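Local coordinates for thiamine-binding periplasmic protein (Escherichia coli, PDB 2QRY), which binds thiamine and its mono- and diphosphates in the periplasm and serves the ThiBPQ ABC transporter in thiamine import, at residues 25-30 with 263-268; 41-46 with 53-58; 80-85 with 97-102; 107-112 with 119-124. All blocks are in the same frame, centred on the assembly; numbering follows the deposited sequence.

Interaction 1: 25-30 with 263-268; sequences LTVYTY and QKFLQF. With TPS (thiamin phosphate), chain E.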
# COMPACT_ATOMS: atom_id res chain seq x y z
N LEU A 25 -8.32 -8.46 -20.56
CA LEU A 25 -7.84 -8.94 -19.27
C LEU A 25 -8.16 -7.81 -18.29
O LEU A 25 -7.50 -6.77 -18.28
CB LEU A 25 -6.33 -9.22 -19.33
CG LEU A 25 -5.67 -10.15 -18.30
CD1 LEU A 25 -5.27 -9.39 -17.07
CD2 LEU A 25 -6.60 -11.29 -17.97
N THR A 26 -9.20 -8.02 -17.49
CA THR A 26 -9.65 -7.03 -16.52
C THR A 26 -8.88 -7.10 -15.21
O THR A 26 -8.88 -8.12 -14.53
CB THR A 26 -11.16 -7.21 -16.24
OG1 THR A 26 -11.88 -7.01 -17.47
CG2 THR A 26 -11.65 -6.20 -15.21
N VAL A 27 -8.24 -5.99 -14.84
CA VAL A 27 -7.46 -5.94 -13.61
C VAL A 27 -7.94 -4.88 -12.61
O VAL A 27 -7.74 -3.68 -12.82
CB VAL A 27 -5.97 -5.66 -13.92
CG1 VAL A 27 -5.16 -5.66 -12.63
CG2 VAL A 27 -5.44 -6.71 -14.90
N TYR A 28 -8.56 -5.32 -11.52
CA TYR A 28 -9.02 -4.42 -10.47
C TYR A 28 -7.81 -3.86 -9.71
O TYR A 28 -6.90 -4.61 -9.36
CB TYR A 28 -9.92 -5.14 -9.47
CG TYR A 28 -11.34 -5.40 -9.91
CD1 TYR A 28 -11.79 -5.01 -11.17
CD2 TYR A 28 -12.24 -6.02 -9.06
CE1 TYR A 28 -13.11 -5.23 -11.57
CE2 TYR A 28 -13.56 -6.25 -9.43
CZ TYR A 28 -13.98 -5.86 -10.69
OH TYR A 28 -15.29 -6.08 -11.06
N THR A 29 -7.81 -2.56 -9.44
CA THR A 29 -6.71 -1.95 -8.70
C THR A 29 -7.16 -0.62 -8.08
O THR A 29 -8.29 -0.19 -8.30
CB THR A 29 -5.48 -1.73 -9.61
OG1 THR A 29 -4.36 -1.33 -8.81
CG2 THR A 29 -5.77 -0.66 -10.67
N TYR A 30 -6.28 0.03 -7.32
CA TYR A 30 -6.61 1.30 -6.70
C TYR A 30 -6.28 2.48 -7.62
O TYR A 30 -5.56 2.30 -8.61
CB TYR A 30 -5.90 1.43 -5.34
CG TYR A 30 -4.41 1.14 -5.34
CD1 TYR A 30 -3.49 2.11 -5.72
CD2 TYR A 30 -3.93 -0.10 -4.90
CE1 TYR A 30 -2.10 1.86 -5.65
CE2 TYR A 30 -2.56 -0.36 -4.83
CZ TYR A 30 -1.65 0.63 -5.19
OH TYR A 30 -0.30 0.39 -5.07
N GLN A 263 -2.46 -15.39 -15.85
CA GLN A 263 -1.20 -15.91 -15.36
C GLN A 263 0.00 -15.34 -16.10
O GLN A 263 1.09 -15.23 -15.53
CB GLN A 263 -1.24 -17.43 -15.42
CG GLN A 263 -2.43 -17.96 -14.63
CD GLN A 263 -2.55 -19.47 -14.62
OE1 GLN A 263 -2.63 -20.11 -15.67
NE2 GLN A 263 -2.59 -20.04 -13.42
N LYS A 264 -0.19 -14.97 -17.36
CA LYS A 264 0.91 -14.39 -18.12
C LYS A 264 1.12 -12.98 -17.60
O LYS A 264 2.22 -12.43 -17.66
CB LYS A 264 0.60 -14.38 -19.62
CG LYS A 264 0.48 -15.77 -20.23
CD LYS A 264 0.96 -15.83 -21.67
CE LYS A 264 0.05 -15.05 -22.61
NZ LYS A 264 0.52 -15.18 -24.03
N PHE A 265 0.05 -12.38 -17.08
CA PHE A 265 0.14 -11.04 -16.53
C PHE A 265 0.85 -11.07 -15.19
O PHE A 265 1.63 -10.17 -14.87
CB PHE A 265 -1.24 -10.41 -16.37
CG PHE A 265 -1.22 -9.07 -15.71
CD1 PHE A 265 -1.35 -8.95 -14.33
CD2 PHE A 265 -1.00 -7.92 -16.47
CE1 PHE A 265 -1.26 -7.71 -13.72
CE2 PHE A 265 -0.91 -6.68 -15.87
CZ PHE A 265 -1.04 -6.57 -14.49
N LEU A 266 0.58 -12.10 -14.40
CA LEU A 266 1.21 -12.24 -13.09
C LEU A 266 2.71 -12.51 -13.20
O LEU A 266 3.49 -12.01 -12.40
CB LEU A 266 0.52 -13.35 -12.29
CG LEU A 266 -0.93 -13.07 -11.87
CD1 LEU A 266 -1.53 -14.28 -11.17
CD2 LEU A 266 -0.98 -11.84 -10.96
N GLN A 267 3.11 -13.31 -14.19
CA GLN A 267 4.52 -13.62 -14.39
C GLN A 267 5.24 -12.39 -14.90
O GLN A 267 6.33 -12.05 -14.45
CB GLN A 267 4.68 -14.76 -15.40
CG GLN A 267 6.12 -15.24 -15.60
CD GLN A 267 6.69 -15.95 -14.39
OE1 GLN A 267 6.14 -16.95 -13.92
NE2 GLN A 267 7.81 -15.44 -13.87
N PHE A 268 4.61 -11.72 -15.86
CA PHE A 268 5.16 -10.51 -16.47
C PHE A 268 5.27 -9.40 -15.44
O PHE A 268 6.07 -8.47 -15.58
CB PHE A 268 4.25 -10.09 -17.63
CG PHE A 268 4.36 -8.64 -17.99
CD1 PHE A 268 3.51 -7.71 -17.41
CD2 PHE A 268 5.30 -8.20 -18.91
CE1 PHE A 268 3.60 -6.35 -17.73
CE2 PHE A 268 5.41 -6.85 -19.24
CZ PHE A 268 4.56 -5.93 -18.65
CM2 TPS E . 4.01 10.41 -3.59
N3 TPS E . 1.20 4.55 -2.66
C2 TPS E . 0.39 5.57 -2.48
S1 TPS E . -1.09 4.85 -1.99
C5 TPS E . -0.58 3.16 -2.04
C4 TPS E . 0.74 3.28 -2.45
CM4 TPS E . 1.61 2.05 -2.64
C6 TPS E . -1.45 2.00 -1.69
C7 TPS E . -2.79 2.71 -1.45
O7 TPS E . -3.84 1.85 -1.04
N1A TPS E . 3.99 8.27 -2.39
C2A TPS E . 3.65 8.95 -3.49
N3A TPS E . 2.99 8.36 -4.48
C4A TPS E . 2.65 7.06 -4.43
N4A TPS E . 1.96 6.48 -5.48
C5A TPS E . 2.99 6.30 -3.27
C6A TPS E . 3.68 6.97 -2.25
C7A TPS E . 2.63 4.80 -3.10
P1 TPS E . -5.14 2.79 -0.85
O1 TPS E . -4.81 3.95 0.13
O2 TPS E . -6.39 1.95 -0.36
O3 TPS E . -5.50 3.41 -2.22

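Interaction 2: 41-46 with 53-58; sequences PVVKKA and CELKLV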
# COMPACT_ATOMS: atom_id res chain seq x y z
N PRO A 41 -0.42 3.20 -16.99
CA PRO A 41 -0.20 3.44 -18.42
C PRO A 41 1.05 2.76 -18.96
O PRO A 41 1.04 2.19 -20.05
CB PRO A 41 -0.13 4.96 -18.49
CG PRO A 41 -1.08 5.38 -17.42
CD PRO A 41 -0.69 4.46 -16.28
N VAL A 42 2.13 2.83 -18.18
CA VAL A 42 3.40 2.22 -18.57
C VAL A 42 3.29 0.70 -18.62
O VAL A 42 3.66 0.08 -19.61
CB VAL A 42 4.53 2.60 -17.60
CG1 VAL A 42 5.85 2.01 -18.08
CG2 VAL A 42 4.63 4.12 -17.49
N VAL A 43 2.79 0.10 -17.54
CA VAL A 43 2.64 -1.35 -17.47
C VAL A 43 1.68 -1.84 -18.56
O VAL A 43 1.92 -2.87 -19.19
CB VAL A 43 2.10 -1.79 -16.10
CG1 VAL A 43 1.53 -3.20 -16.18
CG2 VAL A 43 3.21 -1.76 -15.07
N LYS A 44 0.61 -1.09 -18.78
CA LYS A 44 -0.38 -1.45 -19.79
C LYS A 44 0.25 -1.61 -21.17
O LYS A 44 0.19 -2.70 -21.75
CB LYS A 44 -1.48 -0.39 -19.85
CG LYS A 44 -2.52 -0.61 -20.93
CD LYS A 44 -3.60 0.46 -20.86
CE LYS A 44 -4.51 0.45 -22.08
NZ LYS A 44 -5.35 -0.77 -22.19
N LYS A 45 0.84 -0.55 -21.70
CA LYS A 45 1.44 -0.63 -23.02
C LYS A 45 2.57 -1.65 -23.09
O LYS A 45 2.80 -2.26 -24.13
CB LYS A 45 1.95 0.74 -23.47
CG LYS A 45 3.34 1.10 -22.99
CD LYS A 45 3.85 2.34 -23.73
CE LYS A 45 3.82 2.13 -25.25
NZ LYS A 45 4.39 3.28 -26.01
N ALA A 46 3.27 -1.85 -21.98
CA ALA A 46 4.37 -2.80 -21.94
C ALA A 46 3.86 -4.24 -21.98
O ALA A 46 4.54 -5.14 -22.48
CB ALA A 46 5.21 -2.58 -20.68
N CYS A 53 -3.45 -8.52 -26.46
CA CYS A 53 -4.69 -8.50 -25.67
C CYS A 53 -4.93 -7.07 -25.22
O CYS A 53 -4.08 -6.21 -25.41
CB CYS A 53 -4.56 -9.38 -24.43
SG CYS A 53 -3.59 -8.62 -23.11
N GLU A 54 -6.09 -6.83 -24.64
CA GLU A 54 -6.39 -5.49 -24.15
C GLU A 54 -6.41 -5.51 -22.63
O GLU A 54 -7.36 -6.02 -22.03
CB GLU A 54 -7.74 -4.99 -24.68
CG GLU A 54 -8.07 -3.59 -24.20
CD GLU A 54 -9.35 -3.03 -24.80
OE1 GLU A 54 -10.41 -3.69 -24.70
OE2 GLU A 54 -9.30 -1.92 -25.38
N LEU A 55 -5.36 -4.97 -22.02
CA LEU A 55 -5.27 -4.92 -20.57
C LEU A 55 -6.16 -3.79 -20.09
O LEU A 55 -5.94 -2.63 -20.42
CB LEU A 55 -3.83 -4.64 -20.13
CG LEU A 55 -3.62 -4.65 -18.61
CD1 LEU A 55 -3.75 -6.08 -18.10
CD2 LEU A 55 -2.26 -4.08 -18.27
N LYS A 56 -7.17 -4.13 -19.30
CA LYS A 56 -8.10 -3.13 -18.80
C LYS A 56 -7.94 -2.93 -17.30
O LYS A 56 -8.45 -3.70 -16.49
CB LYS A 56 -9.53 -3.56 -19.14
CG LYS A 56 -10.50 -2.40 -19.29
CD LYS A 56 -11.73 -2.82 -20.08
CE LYS A 56 -11.38 -3.17 -21.53
NZ LYS A 56 -12.59 -3.50 -22.34
N LEU A 57 -7.20 -1.88 -16.94
CA LEU A 57 -6.95 -1.54 -15.54
C LEU A 57 -8.07 -0.68 -14.99
O LEU A 57 -8.25 0.46 -15.40
CB LEU A 57 -5.61 -0.81 -15.42
CG LEU A 57 -4.39 -1.72 -15.51
CD1 LEU A 57 -3.13 -0.89 -15.74
CD2 LEU A 57 -4.29 -2.54 -14.23
N VAL A 58 -8.81 -1.23 -14.04
CA VAL A 58 -9.92 -0.52 -13.45
C VAL A 58 -9.63 -0.02 -12.04
O VAL A 58 -9.50 -0.82 -11.11
CB VAL A 58 -11.17 -1.44 -13.38
CG1 VAL A 58 -12.37 -0.65 -12.92
CG2 VAL A 58 -11.43 -2.07 -14.74

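Interaction 3: 80-85 with 97-102; sequences DVVLGL and GLFAKS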
# COMPACT_ATOMS: atom_id res chain seq x y z
N ASP A 80 -10.32 -10.41 -13.61
CA ASP A 80 -9.49 -11.57 -13.91
C ASP A 80 -8.35 -11.55 -12.89
O ASP A 80 -7.87 -12.59 -12.45
CB ASP A 80 -8.92 -11.47 -15.33
CG ASP A 80 -9.99 -11.51 -16.40
OD1 ASP A 80 -10.73 -12.52 -16.46
OD2 ASP A 80 -10.09 -10.55 -17.19
N VAL A 81 -7.94 -10.35 -12.52
CA VAL A 81 -6.86 -10.16 -11.56
C VAL A 81 -7.15 -8.98 -10.63
O VAL A 81 -7.70 -7.97 -11.06
CB VAL A 81 -5.50 -9.87 -12.26
CG1 VAL A 81 -4.41 -9.69 -11.22
CG2 VAL A 81 -5.14 -10.99 -13.21
N VAL A 82 -6.79 -9.12 -9.36
CA VAL A 82 -6.96 -8.04 -8.40
C VAL A 82 -5.55 -7.59 -8.03
O VAL A 82 -4.83 -8.33 -7.37
CB VAL A 82 -7.68 -8.49 -7.12
CG1 VAL A 82 -7.65 -7.37 -6.09
CG2 VAL A 82 -9.13 -8.88 -7.43
N LEU A 83 -5.17 -6.39 -8.46
CA LEU A 83 -3.84 -5.86 -8.16
C LEU A 83 -3.92 -4.75 -7.11
O LEU A 83 -4.61 -3.75 -7.30
CB LEU A 83 -3.21 -5.32 -9.44
CG LEU A 83 -1.78 -4.76 -9.38
CD1 LEU A 83 -1.09 -4.98 -10.73
CD2 LEU A 83 -1.81 -3.28 -9.00
N GLY A 84 -3.23 -4.92 -5.99
CA GLY A 84 -3.28 -3.89 -4.98
C GLY A 84 -3.66 -4.34 -3.58
O GLY A 84 -3.93 -3.51 -2.73
N LEU A 85 -3.71 -5.64 -3.33
CA LEU A 85 -4.00 -6.11 -1.98
C LEU A 85 -2.61 -6.13 -1.39
O LEU A 85 -1.66 -5.75 -2.06
CB LEU A 85 -4.56 -7.53 -2.00
CG LEU A 85 -5.91 -7.77 -2.67
CD1 LEU A 85 -6.27 -9.25 -2.54
CD2 LEU A 85 -6.98 -6.90 -2.03
N GLY A 97 -11.54 -17.98 -1.06
CA GLY A 97 -11.64 -18.98 -2.11
C GLY A 97 -11.82 -18.39 -3.50
O GLY A 97 -11.97 -19.14 -4.47
N LEU A 98 -11.81 -17.07 -3.60
CA LEU A 98 -11.99 -16.38 -4.88
C LEU A 98 -10.74 -16.35 -5.77
O LEU A 98 -10.82 -16.03 -6.96
CB LEU A 98 -12.47 -14.95 -4.64
CG LEU A 98 -13.98 -14.66 -4.62
CD1 LEU A 98 -14.72 -15.67 -3.78
CD2 LEU A 98 -14.22 -13.26 -4.09
N PHE A 99 -9.59 -16.70 -5.21
CA PHE A 99 -8.36 -16.68 -5.99
C PHE A 99 -7.79 -18.05 -6.32
O PHE A 99 -7.94 -18.99 -5.56
CB PHE A 99 -7.29 -15.86 -5.26
CG PHE A 99 -7.71 -14.46 -4.97
CD1 PHE A 99 -8.32 -14.14 -3.76
CD2 PHE A 99 -7.54 -13.46 -5.92
CE1 PHE A 99 -8.75 -12.84 -3.50
CE2 PHE A 99 -7.96 -12.16 -5.67
CZ PHE A 99 -8.57 -11.85 -4.45
N ALA A 100 -7.15 -18.14 -7.48
CA ALA A 100 -6.54 -19.39 -7.92
C ALA A 100 -5.02 -19.26 -7.80
O ALA A 100 -4.50 -18.17 -7.54
CB ALA A 100 -6.93 -19.69 -9.35
N LYS A 101 -4.31 -20.37 -7.99
CA LYS A 101 -2.85 -20.34 -7.91
C LYS A 101 -2.30 -19.53 -9.09
O LYS A 101 -2.83 -19.59 -10.20
CB LYS A 101 -2.29 -21.76 -7.90
CG LYS A 101 -2.59 -22.49 -6.59
CD LYS A 101 -2.15 -23.94 -6.61
CE LYS A 101 -2.53 -24.63 -5.30
NZ LYS A 101 -2.14 -26.07 -5.29
N SER A 102 -1.25 -18.77 -8.82
CA SER A 102 -0.64 -17.91 -9.84
C SER A 102 0.12 -18.62 -10.94
O SER A 102 0.11 -18.18 -12.09
CB SER A 102 0.30 -16.92 -9.16
OG SER A 102 1.37 -17.61 -8.52

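Interaction 4: 107-112 with 119-124; sequences DAVNVP and TFVPFD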
# COMPACT_ATOMS: atom_id res chain seq x y z
N ASP A 107 11.18 -17.90 -7.35
CA ASP A 107 12.51 -17.35 -7.58
C ASP A 107 12.50 -16.04 -8.36
O ASP A 107 13.53 -15.37 -8.48
CB ASP A 107 13.38 -18.38 -8.31
CG ASP A 107 12.78 -18.79 -9.65
OD1 ASP A 107 12.78 -17.97 -10.59
OD2 ASP A 107 12.31 -19.95 -9.75
N ALA A 108 11.34 -15.68 -8.89
CA ALA A 108 11.22 -14.45 -9.67
C ALA A 108 11.01 -13.22 -8.77
O ALA A 108 11.00 -12.09 -9.26
CB ALA A 108 10.05 -14.58 -10.65
N VAL A 109 10.88 -13.46 -7.47
CA VAL A 109 10.64 -12.38 -6.51
C VAL A 109 11.67 -12.29 -5.38
O VAL A 109 12.14 -13.30 -4.87
CB VAL A 109 9.23 -12.54 -5.90
CG1 VAL A 109 9.13 -11.80 -4.58
CG2 VAL A 109 8.20 -12.00 -6.88
N ASN A 110 11.99 -11.05 -4.99
CA ASN A 110 12.95 -10.78 -3.92
C ASN A 110 12.38 -9.70 -2.99
O ASN A 110 12.39 -8.51 -3.30
CB ASN A 110 14.28 -10.31 -4.52
CG ASN A 110 15.31 -9.99 -3.46
OD1 ASN A 110 15.40 -10.67 -2.44
ND2 ASN A 110 16.10 -8.95 -3.71
N VAL A 111 11.90 -10.14 -1.83
CA VAL A 111 11.28 -9.25 -0.86
C VAL A 111 11.81 -9.43 0.57
O VAL A 111 12.20 -10.52 0.96
CB VAL A 111 9.74 -9.49 -0.84
CG1 VAL A 111 9.09 -8.79 0.33
CG2 VAL A 111 9.13 -9.01 -2.14
N PRO A 112 11.82 -8.34 1.36
CA PRO A 112 12.29 -8.36 2.74
C PRO A 112 11.48 -9.35 3.58
O PRO A 112 10.26 -9.27 3.64
CB PRO A 112 12.07 -6.93 3.20
CG PRO A 112 12.32 -6.15 1.97
CD PRO A 112 11.58 -6.95 0.92
N THR A 119 -0.36 -18.39 -4.22
CA THR A 119 -1.43 -17.57 -4.80
C THR A 119 -1.12 -16.10 -5.09
O THR A 119 -1.28 -15.64 -6.22
CB THR A 119 -2.68 -17.64 -3.90
OG1 THR A 119 -3.05 -19.01 -3.70
CG2 THR A 119 -3.84 -16.87 -4.53
N PHE A 120 -0.70 -15.37 -4.06
CA PHE A 120 -0.43 -13.94 -4.20
C PHE A 120 1.02 -13.60 -4.56
O PHE A 120 1.96 -13.96 -3.85
CB PHE A 120 -0.86 -13.24 -2.92
CG PHE A 120 -2.27 -13.58 -2.52
CD1 PHE A 120 -3.35 -13.04 -3.21
CD2 PHE A 120 -2.52 -14.51 -1.51
CE1 PHE A 120 -4.66 -13.42 -2.91
CE2 PHE A 120 -3.82 -14.90 -1.21
CZ PHE A 120 -4.89 -14.35 -1.91
N VAL A 121 1.18 -12.89 -5.67
CA VAL A 121 2.49 -12.49 -6.17
C VAL A 121 2.82 -11.03 -5.84
O VAL A 121 2.07 -10.12 -6.19
CB VAL A 121 2.55 -12.66 -7.71
CG1 VAL A 121 3.97 -12.44 -8.20
CG2 VAL A 121 2.05 -14.04 -8.10
N PRO A 122 3.95 -10.80 -5.17
CA PRO A 122 4.33 -9.43 -4.83
C PRO A 122 4.79 -8.67 -6.07
O PRO A 122 5.32 -9.27 -7.00
CB PRO A 122 5.49 -9.62 -3.85
CG PRO A 122 5.24 -10.95 -3.26
CD PRO A 122 4.78 -11.77 -4.44
N PHE A 123 4.59 -7.36 -6.07
CA PHE A 123 5.04 -6.54 -7.19
C PHE A 123 5.83 -5.33 -6.69
O PHE A 123 6.50 -4.65 -7.48
CB PHE A 123 3.87 -6.14 -8.11
CG PHE A 123 2.83 -5.25 -7.47
CD1 PHE A 123 3.04 -3.88 -7.37
CD2 PHE A 123 1.60 -5.77 -7.07
CE1 PHE A 123 2.04 -3.04 -6.89
CE2 PHE A 123 0.60 -4.94 -6.59
CZ PHE A 123 0.82 -3.58 -6.50
N ASP A 124 5.76 -5.06 -5.39
CA ASP A 124 6.53 -3.98 -4.76
C ASP A 124 6.35 -3.97 -3.25
O ASP A 124 5.48 -4.66 -2.71
CB ASP A 124 6.21 -2.59 -5.36
CG ASP A 124 4.81 -2.10 -5.03
OD1 ASP A 124 4.25 -2.45 -3.96
OD2 ASP A 124 4.28 -1.31 -5.84

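Interaction 1: 25-30 with 263-268
One face of the Phe265 ring lies under the CG2 methyl of Val27, which comes within 4.4 Å of the ring atom CZ, while Leu25 CD1 approaches obliquely and is closest to Phe265 CB at 4.2 Å. A second aromatic partner, Phe47, meets the Phe265 ring edge-to-face. Just past the end of the strand, at the N-cap of the following helix, the Tyr30 ring has a partner on each face, both offset toward the rim: thiamin phosphate over one, its C6 3.8 Å from Tyr30 CZ, and the hydroxyl OG1 of Thr29 over the opposite one.

Two different jobs are thus done by one short segment. Leu25 and Val27, two residues apart and hence on the same side of strand 25-29, both turn toward helix 263-268. Tyr30 holds CG between its own backbone N and carbonyl carbon (chi1 50°), which lays the ring along the ligand. Tyr30 CB is 3.7 Å from the phosphate oxygen O3 of thiamin phosphate. Tyr30 OH is 3.5 Å from the methyl CM4 of thiamin phosphate. That hydroxyl is hydrogen-bonded to Glu248 and Asn282, which probably helps to set the orientation of the ring.

Between these two segments the contact is purely apolar, while the polar bonds at Tyr30 probably help to position the aromatic wall of the ligand pocket.

Interaction 2: 41-46 with 53-58
The ammonium group of Lys44 is gripped from two sources: its NZ gives a hydrogen bond of 2.6 Å to the backbone oxygen O of Leu55 and forms a salt bridge with Glu48 of the same helix. The bond to Leu55 is moderately straight at the acceptor, with a C=O...N angle of 153° and the donor tilted 19° from the carbonyl plane. Lys44 reaches across with its chain extended through the first three torsions and bends only at the last (chi4 66°), which swings NZ onto the strand.

Glu48 serves both partners, since the carboxylate oxygen paired with Lys44 also accepts the backbone N-H of Leu55. Beneath this polar edge lies an apolar layer. Leu55 CD2 presses against the helix backbone, 3.6 Å from Lys44 CA, and lies 4.4 Å from Val43 CG1. Leu57, two residues on, brings CD1 to 4.5 Å from Lys44 CB.

The axes of the two segments run nearly antiparallel, 8.6 Å apart at their closest. Helix 40-48, after the short helix 31-34, lies in the connection between strand 24-29 and its parallel neighbour 54-59, so the contact is that of a helix packed on the second strand of a beta-alpha-beta crossover, the unit from which alpha/beta domains of solute-binding proteins are built.

Interaction 3: 80-85 with 97-102
Phe99 and Leu85 share a first torsion that sets CG anti to the carbonyl carbon (chi1 -57° and -64°), and each thereby sends the end of its side chain toward the other, Leu85 CD1 stopping 4.0 Å from Phe99 CZ. The two side chains come from opposite directions. Val82 arrives at about a right angle to Phe99 and meets the rim of the ring: its CB lies in the ring plane, 4.0 Å from Phe99 CE2, and its CG2 is near that plane, 3.9 Å from the same carbon. The ring is thus wedged by its far end against two aliphatic residues of one strand, with no hydrogen bond between the segments.

Val82 and Leu85 are three residues apart, a spacing that would put them on opposite sides of a regular strand. A G1 beta bulge resolves this: Gly84, with its positive phi of 127°, and Leu85 both face Val249 of the antiparallel strand 243-252, and the extra residue returns Leu85 to the side of Val82. Around the ring, Leu70 of helix 63-73 touches both Val82 and Phe99, Ala251 also packs on Phe99, and the ring of Phe120 meets that of Phe99 edge-to-face.

Leu85 lies near the pocket, its side chain about 9 Å from the bound thiamin phosphate and about 6 Å from that of the thiamine-binding Thr165. The strand order 54-59, 24-29, 81-86, 243-252, 121-133, with 243-252 running antiparallel to its neighbours, is the hallmark of a type II periplasmic binding protein domain.

Interaction 4: 107-112 with 119-124
Pro122 receives two valines on its ring and carbonyl. Val109 straddles it, with CG1 4.2 Å from the ring carbon CG of Pro122 and CG2 4.0 Å from the backbone O of Pro122. Val111 adds its CG2 methyl at 4.1 Å from Pro122 CB. A looser touch joins Val109 CG2 to Val121 CG1 at 4.5 Å. In Val109 and Val111 alike, CG1 is anti to the backbone N (chi1 159° and 169°); the shared torsion points CG2 of each valine at the proline, and in Val109 CG1 reaches it as well.

The next shell holds both sides in place. Asn110, between the valines, is bonded through its backbone to Val287, and the side chains of both valines rest on that same residue. Trp115 packs on Pro122 and gives its indole NE1 hydrogen to the backbone O of Phe120, while the side-chain oxygen of Asn117 accepts the backbone N-H groups of Thr119 and Phe120.

Farther out, strand 121-133 pairs antiparallel with strand 243-252, whose Val247 touches both Val111 and Pro122. Helix 259-269 closes in through Met269 on Val121 and Gln267 on Ala108, leaving segment 107-112 packed between that helix, the residue Val287 and the two paired strands.

From the N terminus, strand 24-29 opens the longest loop, which interaction 1 closes only when helix 259-269 returns to it 233 residues later. The other three contacts all fall within that span and follow one another in series without crossing: interaction 2 closes a short helix-to-strand turn, interaction 3 the excursion through helix 90-96, and interaction 4 the connection into strand 121-133. Strand 24-29 lies between the strands of interactions 2 and 3, probably hydrogen-bonded to both: Val27 N meets Lys56 O at 2.8 Å, and Leu83 N meets Tyr28 O at 2.6 Å. Interactions 3 and 4 touch through Ser102 and Val121, and all four reach one sheet.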